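Local coordinates for UPF0130 protein PH1069 (Pyrococcus horikoshii, PDB 2IT2), which probably methylates N-4 of a 4-demethylwyosine derivative in tRNA(Phe), with S-adenosyl-L-methionine as methyl donor, on the pathway to wyosine derivatives, at residues 6-11 with 112-117; 58-63 with 73-78; 64-69 with 98-103. One frame throughout, in Å; residues are numbered along the deposited sequence.

Interaction 1 (6-11 with 112-117); sequences RFTENF and AKTLED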
loop_
_atom_site.group_PDB
_atom_site.type_symbol
_atom_site.label_atom_id
_atom_site.label_comp_id
_atom_site.label_asym_id
_atom_site.label_seq_id
_atom_site.Cartn_x
_atom_site.Cartn_y
_atom_site.Cartn_z
ATOM N N ARG B 6 -1.709 -24.735 12.668
ATOM C CA ARG B 6 -2.894 -24.531 13.490
ATOM C C ARG B 6 -4.012 -23.858 12.694
ATOM O O ARG B 6 -5.176 -24.218 12.859
ATOM C CB ARG B 6 -2.567 -23.676 14.713
ATOM C CG ARG B 6 -2.464 -24.480 15.977
ATOM C CD ARG B 6 -3.773 -25.212 16.259
ATOM N NE ARG B 6 -3.612 -26.221 17.301
ATOM C CZ ARG B 6 -3.457 -25.948 18.592
ATOM N NH1 ARG B 6 -3.449 -24.691 19.011
ATOM N NH2 ARG B 6 -3.304 -26.934 19.466
ATOM N N PHE B 7 -3.678 -22.894 11.834
ATOM C CA PHE B 7 -4.728 -22.214 11.060
ATOM C C PHE B 7 -5.426 -23.194 10.126
ATOM O O PHE B 7 -6.604 -23.040 9.816
ATOM C CB PHE B 7 -4.171 -21.018 10.264
ATOM C CG PHE B 7 -3.355 -21.396 9.055
ATOM C CD1 PHE B 7 -1.990 -21.617 9.164
ATOM C CD2 PHE B 7 -3.948 -21.491 7.803
ATOM C CE1 PHE B 7 -1.226 -21.922 8.035
ATOM C CE2 PHE B 7 -3.194 -21.794 6.671
ATOM C CZ PHE B 7 -1.835 -22.008 6.787
ATOM N N THR B 8 -4.695 -24.209 9.675
ATOM C CA THR B 8 -5.284 -25.206 8.799
ATOM C C THR B 8 -6.247 -26.064 9.636
ATOM O O THR B 8 -7.335 -26.441 9.190
ATOM C CB THR B 8 -4.207 -26.120 8.180
ATOM O OG1 THR B 8 -3.281 -25.343 7.405
ATOM C CG2 THR B 8 -4.861 -27.136 7.283
ATOM N N GLU B 9 -5.834 -26.380 10.856
ATOM C CA GLU B 9 -6.673 -27.168 11.745
ATOM C C GLU B 9 -7.953 -26.414 12.116
ATOM O O GLU B 9 -9.015 -27.014 12.274
ATOM C CB GLU B 9 -5.887 -27.511 13.012
ATOM C CG GLU B 9 -4.761 -28.511 12.769
ATOM C CD GLU B 9 -3.554 -28.303 13.672
ATOM O OE1 GLU B 9 -3.719 -27.801 14.803
ATOM O OE2 GLU B 9 -2.432 -28.665 13.252
ATOM N N ASN B 10 -7.834 -25.095 12.252
ATOM C CA ASN B 10 -8.952 -24.228 12.622
ATOM C C ASN B 10 -9.770 -23.686 11.448
ATOM O O ASN B 10 -10.764 -22.985 11.657
ATOM C CB ASN B 10 -8.429 -23.033 13.430
ATOM C CG ASN B 10 -7.920 -23.424 14.803
ATOM O OD1 ASN B 10 -8.527 -24.242 15.495
ATOM N ND2 ASN B 10 -6.814 -22.820 15.218
ATOM N N PHE B 11 -9.377 -24.021 10.222
ATOM C CA PHE B 11 -10.061 -23.506 9.040
ATOM C C PHE B 11 -11.579 -23.693 8.959
ATOM O O PHE B 11 -12.309 -22.748 8.647
ATOM C CB PHE B 11 -9.422 -24.071 7.765
ATOM C CG PHE B 11 -10.000 -23.500 6.508
ATOM C CD1 PHE B 11 -9.615 -22.241 6.056
ATOM C CD2 PHE B 11 -10.976 -24.195 5.805
ATOM C CE1 PHE B 11 -10.198 -21.695 4.921
ATOM C CE2 PHE B 11 -11.562 -23.655 4.669
ATOM C CZ PHE B 11 -11.172 -22.400 4.228
ATOM N N ALA B 112 -7.377 -18.411 3.959
ATOM C CA ALA B 112 -7.004 -19.573 3.144
ATOM C C ALA B 112 -6.719 -20.785 4.018
ATOM O O ALA B 112 -6.197 -20.657 5.123
ATOM C CB ALA B 112 -5.770 -19.246 2.284
ATOM N N LYS B 113 -7.049 -21.968 3.510
ATOM C CA LYS B 113 -6.833 -23.184 4.282
ATOM C C LYS B 113 -5.364 -23.615 4.451
ATOM O O LYS B 113 -4.996 -24.167 5.495
ATOM C CB LYS B 113 -7.644 -24.324 3.669
ATOM C CG LYS B 113 -7.569 -25.610 4.461
ATOM C CD LYS B 113 -8.487 -26.652 3.872
ATOM C CE LYS B 113 -8.459 -27.925 4.701
ATOM N NZ LYS B 113 -9.411 -28.946 4.181
ATOM N N THR B 114 -4.534 -23.368 3.439
ATOM C CA THR B 114 -3.117 -23.741 3.500
ATOM C C THR B 114 -2.255 -22.642 2.905
ATOM O O THR B 114 -2.758 -21.743 2.233
ATOM C CB THR B 114 -2.836 -25.034 2.709
ATOM O OG1 THR B 114 -2.974 -24.782 1.307
ATOM C CG2 THR B 114 -3.809 -26.112 3.117
ATOM N N LEU B 115 -0.951 -22.715 3.154
ATOM C CA LEU B 115 -0.046 -21.717 2.621
ATOM C C LEU B 115 -0.053 -21.793 1.099
ATOM O O LEU B 115 0.028 -20.776 0.415
ATOM C CB LEU B 115 1.365 -21.935 3.158
ATOM C CG LEU B 115 2.409 -20.935 2.655
ATOM C CD1 LEU B 115 2.018 -19.498 3.030
ATOM C CD2 LEU B 115 3.766 -21.315 3.255
ATOM N N GLU B 116 -0.150 -23.007 0.569
ATOM C CA GLU B 116 -0.195 -23.159 -0.875
ATOM C C GLU B 116 -1.437 -22.497 -1.483
ATOM O O GLU B 116 -1.352 -21.890 -2.550
ATOM C CB GLU B 116 -0.179 -24.635 -1.253
ATOM C CG GLU B 116 -0.084 -24.865 -2.748
ATOM C CD GLU B 116 -0.050 -26.332 -3.079
ATOM O OE1 GLU B 116 0.829 -27.027 -2.532
ATOM O OE2 GLU B 116 -0.899 -26.792 -3.873
ATOM N N ASP B 117 -2.586 -22.629 -0.816
ATOM C CA ASP B 117 -3.823 -22.030 -1.318
ATOM C C ASP B 117 -3.671 -20.520 -1.320
ATOM O O ASP B 117 -4.086 -19.857 -2.259
ATOM C CB ASP B 117 -5.034 -22.421 -0.458
ATOM C CG ASP B 117 -5.364 -23.894 -0.550
ATOM O OD1 ASP B 117 -5.314 -24.440 -1.675
ATOM O OD2 ASP B 117 -5.678 -24.502 0.496
#

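Interaction 2 (58-63 with 73-78); sequences ISVMEM and KWLGKW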
loop_
_atom_site.group_PDB
_atom_site.type_symbol
_atom_site.label_atom_id
_atom_site.label_comp_id
_atom_site.label_asym_id
_atom_site.label_seq_id
_atom_site.Cartn_x
_atom_site.Cartn_y
_atom_site.Cartn_z
ATOM N N ILE B 58 -13.961 7.095 -3.127
ATOM C CA ILE B 58 -13.553 8.463 -3.428
ATOM C C ILE B 58 -14.059 9.204 -2.207
ATOM O O ILE B 58 -15.175 8.961 -1.739
ATOM C CB ILE B 58 -14.226 9.024 -4.707
ATOM C CG1 ILE B 58 -13.750 8.228 -5.928
ATOM C CG2 ILE B 58 -13.887 10.520 -4.869
ATOM C CD1 ILE B 58 -14.520 8.509 -7.194
ATOM N N SER B 59 -13.241 10.090 -1.668
ATOM C CA SER B 59 -13.656 10.795 -0.479
ATOM C C SER B 59 -13.186 12.232 -0.433
ATOM O O SER B 59 -12.183 12.588 -1.033
ATOM C CB SER B 59 -13.103 10.077 0.753
ATOM O OG SER B 59 -13.285 8.671 0.685
ATOM N N VAL B 60 -13.952 13.055 0.266
ATOM C CA VAL B 60 -13.570 14.431 0.507
ATOM C C VAL B 60 -13.606 14.427 2.020
ATOM O O VAL B 60 -14.670 14.268 2.625
ATOM C CB VAL B 60 -14.581 15.446 -0.024
ATOM C CG1 VAL B 60 -14.248 16.813 0.543
ATOM C CG2 VAL B 60 -14.524 15.491 -1.544
HETATM N N MSE B 61 -12.444 14.562 2.639
HETATM C CA MSE B 61 -12.379 14.519 4.087
HETATM C C MSE B 61 -11.372 15.486 4.675
HETATM O O MSE B 61 -10.427 15.904 4.006
HETATM C CB MSE B 61 -12.075 13.085 4.540
HETATM C CG MSE B 61 -10.826 12.468 3.935
HETATM SE SE MSE B 61 -9.212 12.957 4.864
HETATM C CE MSE B 61 -8.994 11.436 6.022
ATOM N N GLU B 62 -11.604 15.870 5.924
ATOM C CA GLU B 62 -10.696 16.778 6.601
ATOM C C GLU B 62 -10.018 16.091 7.774
ATOM O O GLU B 62 -10.642 15.341 8.522
ATOM C CB GLU B 62 -11.420 18.043 7.081
ATOM C CG GLU B 62 -12.676 17.821 7.893
ATOM C CD GLU B 62 -13.292 19.132 8.375
ATOM O OE1 GLU B 62 -13.434 20.074 7.559
ATOM O OE2 GLU B 62 -13.639 19.221 9.570
HETATM N N MSE B 63 -8.724 16.343 7.916
HETATM C CA MSE B 63 -7.941 15.754 8.992
HETATM C C MSE B 63 -6.854 16.738 9.406
HETATM O O MSE B 63 -6.456 17.592 8.619
HETATM C CB MSE B 63 -7.328 14.428 8.531
HETATM C CG MSE B 63 -6.423 14.516 7.306
HETATM SE SE MSE B 63 -5.882 12.766 6.675
HETATM C CE MSE B 63 -5.848 13.104 4.780
ATOM N N LYS B 73 -12.524 13.363 9.376
ATOM C CA LYS B 73 -13.963 13.532 9.245
ATOM C C LYS B 73 -14.345 13.544 7.771
ATOM O O LYS B 73 -13.912 14.420 7.018
ATOM C CB LYS B 73 -14.407 14.842 9.898
ATOM C CG LYS B 73 -15.894 15.129 9.749
ATOM C CD LYS B 73 -16.249 16.503 10.284
ATOM C CE LYS B 73 -17.713 16.832 10.030
ATOM N NZ LYS B 73 -18.647 15.929 10.761
ATOM N N TRP B 74 -15.155 12.573 7.361
ATOM C CA TRP B 74 -15.591 12.504 5.973
ATOM C C TRP B 74 -16.752 13.464 5.689
ATOM O O TRP B 74 -17.825 13.388 6.276
ATOM C CB TRP B 74 -16.027 11.063 5.694
ATOM C CG TRP B 74 -14.849 10.216 5.392
ATOM C CD1 TRP B 74 -14.374 9.865 4.109
ATOM C CD2 TRP B 74 -13.997 9.529 6.349
ATOM N NE1 TRP B 74 -13.305 9.029 4.161
ATOM C CE2 TRP B 74 -13.045 8.791 5.602
ATOM C CE3 TRP B 74 -13.961 9.470 7.741
ATOM C CZ2 TRP B 74 -12.088 8.028 6.255
ATOM C CZ3 TRP B 74 -13.002 8.709 8.395
ATOM C CH2 TRP B 74 -12.063 7.980 7.645
ATOM N N LEU B 75 -16.488 14.423 4.782
ATOM C CA LEU B 75 -17.555 15.319 4.347
ATOM C C LEU B 75 -18.347 14.693 3.200
ATOM O O LEU B 75 -19.517 14.969 2.974
ATOM C CB LEU B 75 -16.915 16.624 3.879
ATOM C CG LEU B 75 -16.008 17.231 4.950
ATOM C CD1 LEU B 75 -15.379 18.553 4.505
ATOM C CD2 LEU B 75 -16.756 17.522 6.250
ATOM N N GLY B 76 -17.632 13.852 2.435
ATOM C CA GLY B 76 -18.270 13.120 1.356
ATOM C C GLY B 76 -17.569 11.781 1.135
ATOM O O GLY B 76 -16.351 11.673 1.207
ATOM N N LYS B 77 -18.319 10.705 0.917
ATOM C CA LYS B 77 -17.724 9.378 0.753
ATOM C C LYS B 77 -18.544 8.600 -0.269
ATOM O O LYS B 77 -19.742 8.389 -0.088
ATOM C CB LYS B 77 -17.693 8.646 2.107
ATOM C CG LYS B 77 -16.975 7.293 2.106
ATOM C CD LYS B 77 -16.714 6.788 3.531
ATOM C CE LYS B 77 -17.995 6.608 4.334
ATOM N NZ LYS B 77 -17.712 6.185 5.738
ATOM N N TRP B 78 -17.899 8.175 -1.348
ATOM C CA TRP B 78 -18.572 7.443 -2.408
ATOM C C TRP B 78 -17.774 6.209 -2.823
ATOM O O TRP B 78 -16.553 6.217 -2.906
ATOM C CB TRP B 78 -18.714 8.375 -3.611
ATOM C CG TRP B 78 -19.288 9.672 -3.194
ATOM C CD1 TRP B 78 -20.656 9.982 -3.051
ATOM C CD2 TRP B 78 -18.556 10.897 -2.952
ATOM N NE1 TRP B 78 -20.863 11.289 -2.745
ATOM C CE2 TRP B 78 -19.514 11.905 -2.683
ATOM C CE3 TRP B 78 -17.204 11.220 -2.950
ATOM C CZ2 TRP B 78 -19.100 13.198 -2.416
ATOM C CZ3 TRP B 78 -16.788 12.515 -2.683
ATOM C CH2 TRP B 78 -17.747 13.510 -2.420
#

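Interaction 3 (64-69 with 98-103); sequences PHFGDK and QLWFLV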
loop_
_atom_site.group_PDB
_atom_site.type_symbol
_atom_site.label_atom_id
_atom_site.label_comp_id
_atom_site.label_asym_id
_atom_site.label_seq_id
_atom_site.Cartn_x
_atom_site.Cartn_y
_atom_site.Cartn_z
ATOM N N PRO B 64 -6.360 16.632 10.650
ATOM C CA PRO B 64 -5.315 17.540 11.136
ATOM C C PRO B 64 -4.070 17.554 10.259
ATOM O O PRO B 64 -3.563 18.617 9.895
ATOM C CB PRO B 64 -5.036 17.018 12.542
ATOM C CG PRO B 64 -5.322 15.552 12.421
ATOM C CD PRO B 64 -6.598 15.543 11.613
ATOM N N HIS B 65 -3.583 16.363 9.929
ATOM C CA HIS B 65 -2.408 16.202 9.084
ATOM C C HIS B 65 -2.584 14.970 8.205
ATOM O O HIS B 65 -3.224 13.999 8.603
ATOM C CB HIS B 65 -1.151 16.057 9.941
ATOM C CG HIS B 65 -0.904 17.227 10.845
ATOM N ND1 HIS B 65 -1.698 17.506 11.929
ATOM C CD2 HIS B 65 0.036 18.201 10.796
ATOM C CE1 HIS B 65 -1.260 18.606 12.521
ATOM N NE2 HIS B 65 -0.212 19.046 11.853
ATOM N N PHE B 66 -2.016 15.016 7.007
ATOM C CA PHE B 66 -2.130 13.906 6.074
ATOM C C PHE B 66 -1.653 12.599 6.697
ATOM O O PHE B 66 -0.639 12.570 7.389
ATOM C CB PHE B 66 -1.314 14.202 4.817
ATOM C CG PHE B 66 -1.427 13.142 3.759
ATOM C CD1 PHE B 66 -2.591 12.998 3.012
ATOM C CD2 PHE B 66 -0.370 12.273 3.524
ATOM C CE1 PHE B 66 -2.699 11.999 2.043
ATOM C CE2 PHE B 66 -0.469 11.278 2.565
ATOM C CZ PHE B 66 -1.633 11.138 1.823
ATOM N N GLY B 67 -2.386 11.518 6.444
ATOM C CA GLY B 67 -2.012 10.226 6.991
ATOM C C GLY B 67 -2.651 9.918 8.333
ATOM O O GLY B 67 -2.695 8.765 8.759
ATOM N N ASP B 68 -3.160 10.951 8.997
ATOM C CA ASP B 68 -3.791 10.791 10.303
ATOM C C ASP B 68 -5.287 10.510 10.175
ATOM O O ASP B 68 -6.115 11.323 10.584
ATOM C CB ASP B 68 -3.574 12.053 11.143
ATOM C CG ASP B 68 -3.881 11.836 12.609
ATOM O OD1 ASP B 68 -4.346 10.732 12.957
ATOM O OD2 ASP B 68 -3.658 12.765 13.416
ATOM N N LYS B 69 -5.633 9.355 9.617
ATOM C CA LYS B 69 -7.036 8.995 9.436
ATOM C C LYS B 69 -7.642 8.457 10.725
ATOM O O LYS B 69 -6.920 8.031 11.630
ATOM C CB LYS B 69 -7.176 7.948 8.329
ATOM C CG LYS B 69 -6.580 8.374 6.997
ATOM C CD LYS B 69 -6.790 7.312 5.933
ATOM C CE LYS B 69 -6.037 7.662 4.658
ATOM N NZ LYS B 69 -6.384 9.016 4.147
ATOM N N GLN B 98 -6.851 20.016 7.318
ATOM C CA GLN B 98 -6.532 19.924 5.899
ATOM C C GLN B 98 -7.681 19.232 5.178
ATOM O O GLN B 98 -8.184 18.202 5.639
ATOM C CB GLN B 98 -5.246 19.116 5.677
ATOM C CG GLN B 98 -4.059 19.584 6.502
ATOM C CD GLN B 98 -2.806 18.771 6.252
ATOM O OE1 GLN B 98 -2.873 17.582 5.933
ATOM N NE2 GLN B 98 -1.651 19.404 6.419
ATOM N N LEU B 99 -8.106 19.811 4.059
ATOM C CA LEU B 99 -9.177 19.223 3.265
ATOM C C LEU B 99 -8.520 18.433 2.123
ATOM O O LEU B 99 -7.737 18.970 1.340
ATOM C CB LEU B 99 -10.108 20.316 2.724
ATOM C CG LEU B 99 -11.289 19.807 1.887
ATOM C CD1 LEU B 99 -12.215 18.949 2.753
ATOM C CD2 LEU B 99 -12.049 20.993 1.281
ATOM N N TRP B 100 -8.815 17.142 2.060
ATOM C CA TRP B 100 -8.232 16.273 1.041
ATOM C C TRP B 100 -9.245 15.573 0.148
ATOM O O TRP B 100 -10.353 15.234 0.586
ATOM C CB TRP B 100 -7.375 15.177 1.697
ATOM C CG TRP B 100 -6.088 15.661 2.306
ATOM C CD1 TRP B 100 -5.909 16.171 3.566
ATOM C CD2 TRP B 100 -4.813 15.735 1.657
ATOM N NE1 TRP B 100 -4.601 16.560 3.736
ATOM C CE2 TRP B 100 -3.907 16.310 2.583
ATOM C CE3 TRP B 100 -4.349 15.379 0.385
ATOM C CZ2 TRP B 100 -2.558 16.529 2.271
ATOM C CZ3 TRP B 100 -3.008 15.596 0.076
ATOM C CH2 TRP B 100 -2.130 16.174 1.019
ATOM N N PHE B 101 -8.862 15.380 -1.107
ATOM C CA PHE B 101 -9.685 14.627 -2.038
ATOM C C PHE B 101 -8.873 13.335 -2.156
ATOM O O PHE B 101 -7.708 13.360 -2.571
ATOM C CB PHE B 101 -9.789 15.347 -3.390
ATOM C CG PHE B 101 -10.622 14.605 -4.408
ATOM C CD1 PHE B 101 -10.072 13.550 -5.138
ATOM C CD2 PHE B 101 -11.955 14.947 -4.618
ATOM C CE1 PHE B 101 -10.837 12.844 -6.056
ATOM C CE2 PHE B 101 -12.735 14.243 -5.535
ATOM C CZ PHE B 101 -12.176 13.194 -6.257
ATOM N N LEU B 102 -9.470 12.210 -1.777
ATOM C CA LEU B 102 -8.761 10.935 -1.801
ATOM C C LEU B 102 -9.428 9.876 -2.670
ATOM O O LEU B 102 -10.658 9.822 -2.779
ATOM C CB LEU B 102 -8.645 10.357 -0.375
ATOM C CG LEU B 102 -8.125 11.269 0.746
ATOM C CD1 LEU B 102 -8.236 10.566 2.096
ATOM C CD2 LEU B 102 -6.688 11.666 0.465
ATOM N N VAL B 103 -8.596 9.059 -3.302
ATOM C CA VAL B 103 -9.073 7.918 -4.074
ATOM C C VAL B 103 -8.301 6.720 -3.516
ATOM O O VAL B 103 -7.068 6.755 -3.435
ATOM C CB VAL B 103 -8.791 8.042 -5.580
ATOM C CG1 VAL B 103 -9.227 6.765 -6.285
ATOM C CG2 VAL B 103 -9.558 9.205 -6.150
#

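Interaction 1 (6-11 with 112-117)
Thr8 and Lys113 are joined by a single hydrogen bond, from Thr8 OG1 to Lys113 O over 2.8 Å, with the hydroxyl lying in the plane of the carbonyl it reaches. The same oxygen also receives a CA-H...O contact from Thr8 CA at 3.5 Å. Phe7 comes to it as well, Phe7 CE2 lying 3.2 Å from Lys113 O on an oblique approach, and turns its ring edge to Leu115 N, 3.8 Å from Phe7 CZ. Three residues on from Thr8, Phe11 lays a ring face against the lysine: Lys113 CB stands 3.7 Å from the Phe11 ring centroid and only 8° off its normal, a CH-pi contact over the middle of the ring. With its CG anti to the backbone N (chi1 -175°), Phe11 sends the ring across the extended lysine chain at about a right angle. Replacing this ring by an alanine is likely to strip the lysine stem of its aromatic cover and open a gap beside Phe49. The contact thus ties helix 6-9 and the start of helix 11-27 to the junction of strand 98-112 and helix 115-127. Thr114 is the N-cap of helix 115-127, its OG1 accepting from Asp117 N at 3.0 Å. Tyr4 of the second subunit packs on Phe7.

Interaction 2 (58-63 with 73-78)
Ile58 to Glu62 pair antiparallel with Trp78 to Lys73 in a beta hairpin whose register slips by one residue at a classic beta bulge, where Leu75 and Gly76 both face Val60. Val60 O takes two donors there, Leu75 N at 2.8 Å and Gly76 N at 3.0 Å, the former bent to 137° at the hydrogen. Val60 N returns a bond to Gly76 O, and reciprocal pairs flank the bulge, Ile58 with Trp78 and Glu62 with Lys73.

One face of the sheet carries Met61 and Trp74. Met61, a selenomethionine, sets its CB over the five-membered ring of Trp74, 4.1 Å from the centroid, while Ser59 OG lies at the indole edge. On the other face Trp78 swings back along the hairpin: its CG is anti to the carbonyl carbon (chi1 -50°), and the benzo end of the indole meets Val60 CG2 edge-on, 3.9 Å from Trp78 CH2. This ring covers Gly76, where a CB would collide with it. Ile58 CG2 comes to 3.9 Å from Trp78 CE3, and Ala90 of helix 84-91 touches both Val60 and Trp78.

Glu62 runs alongside Lys73, yet Glu62 OE2 and Lys73 NZ stay 6.1 Å apart. Since Glu62 OE1 instead accepts from His94 ND1 and Arg95 N, one carboxylate oxygen is committed to the loop before strand 98-112, and any attraction to the lysine is likely to be long-range only.

Interaction 3 (64-69 with 98-103)
Phe66 and Trp100 meet obliquely, ring planes at 44° and centroids of the phenyl and the six-membered indole ring 4.5 Å apart, so that the pair is neither a parallel stack nor a T-shaped one. A corner of the phenyl ring does the touching: Phe66 CD1 sits over the middle of the indole of Trp100, 3.6 Å from Trp100 CE2. Turning CG anti to the backbone N (chi1 -177°) carries the phenyl group off the loop and across the indole at about a right angle. At its rim, Phe66 CE1 lies 4.3 Å from Leu102 CD2, which approaches the phenyl ring edge-on.

The loop that brings Phe66 here follows strand 48-63 and links the two strands of the hairpin; it folds as a type II beta turn from His65 to Asp68, closed by Asp68 N to His65 O at 3.1 Å. Gly67 holds a turn position with positive phi, where a side chain would be jammed against the preceding carbonyl. The loop faces every second residue of the strand, Gln98, Trp100 and Leu102.

Gln98 fixes the indole from its edge: Trp100 NE1 donates to Gln98 OE1 at 3.0 Å, with the oxygen almost in the ring plane but the donor 40° out of the amide plane. Phe66 N also lies 2.9 Å from Gln98 OE1. Ile176 of the second subunit packs on both Gln98 and Trp100, and Arg152 of that subunit on Phe66.

Interactions 2 and 3 are neighbours, their centres 9 Å apart, and strand 48-63 unites them: it pairs with both strand 73-78 and strand 98-112, Met61 O and Met63 O probably accepting from Trp100 N and Gln98 N. Interaction 1 lies about 37 Å from either, centre to centre, across the middle of the chain. All are partly buried, but interaction 1 has no fully exposed residue among those that touch, whereas three of seven in interaction 3 are exposed. The hairpin adds two tryptophans to its main-chain bonds and meets no other subunit; side chains carry the other two, a threonine bond to a carbonyl and phenylalanine on lysine in interaction 1, an oblique aromatic pair in interaction 3, and both touch the second subunit.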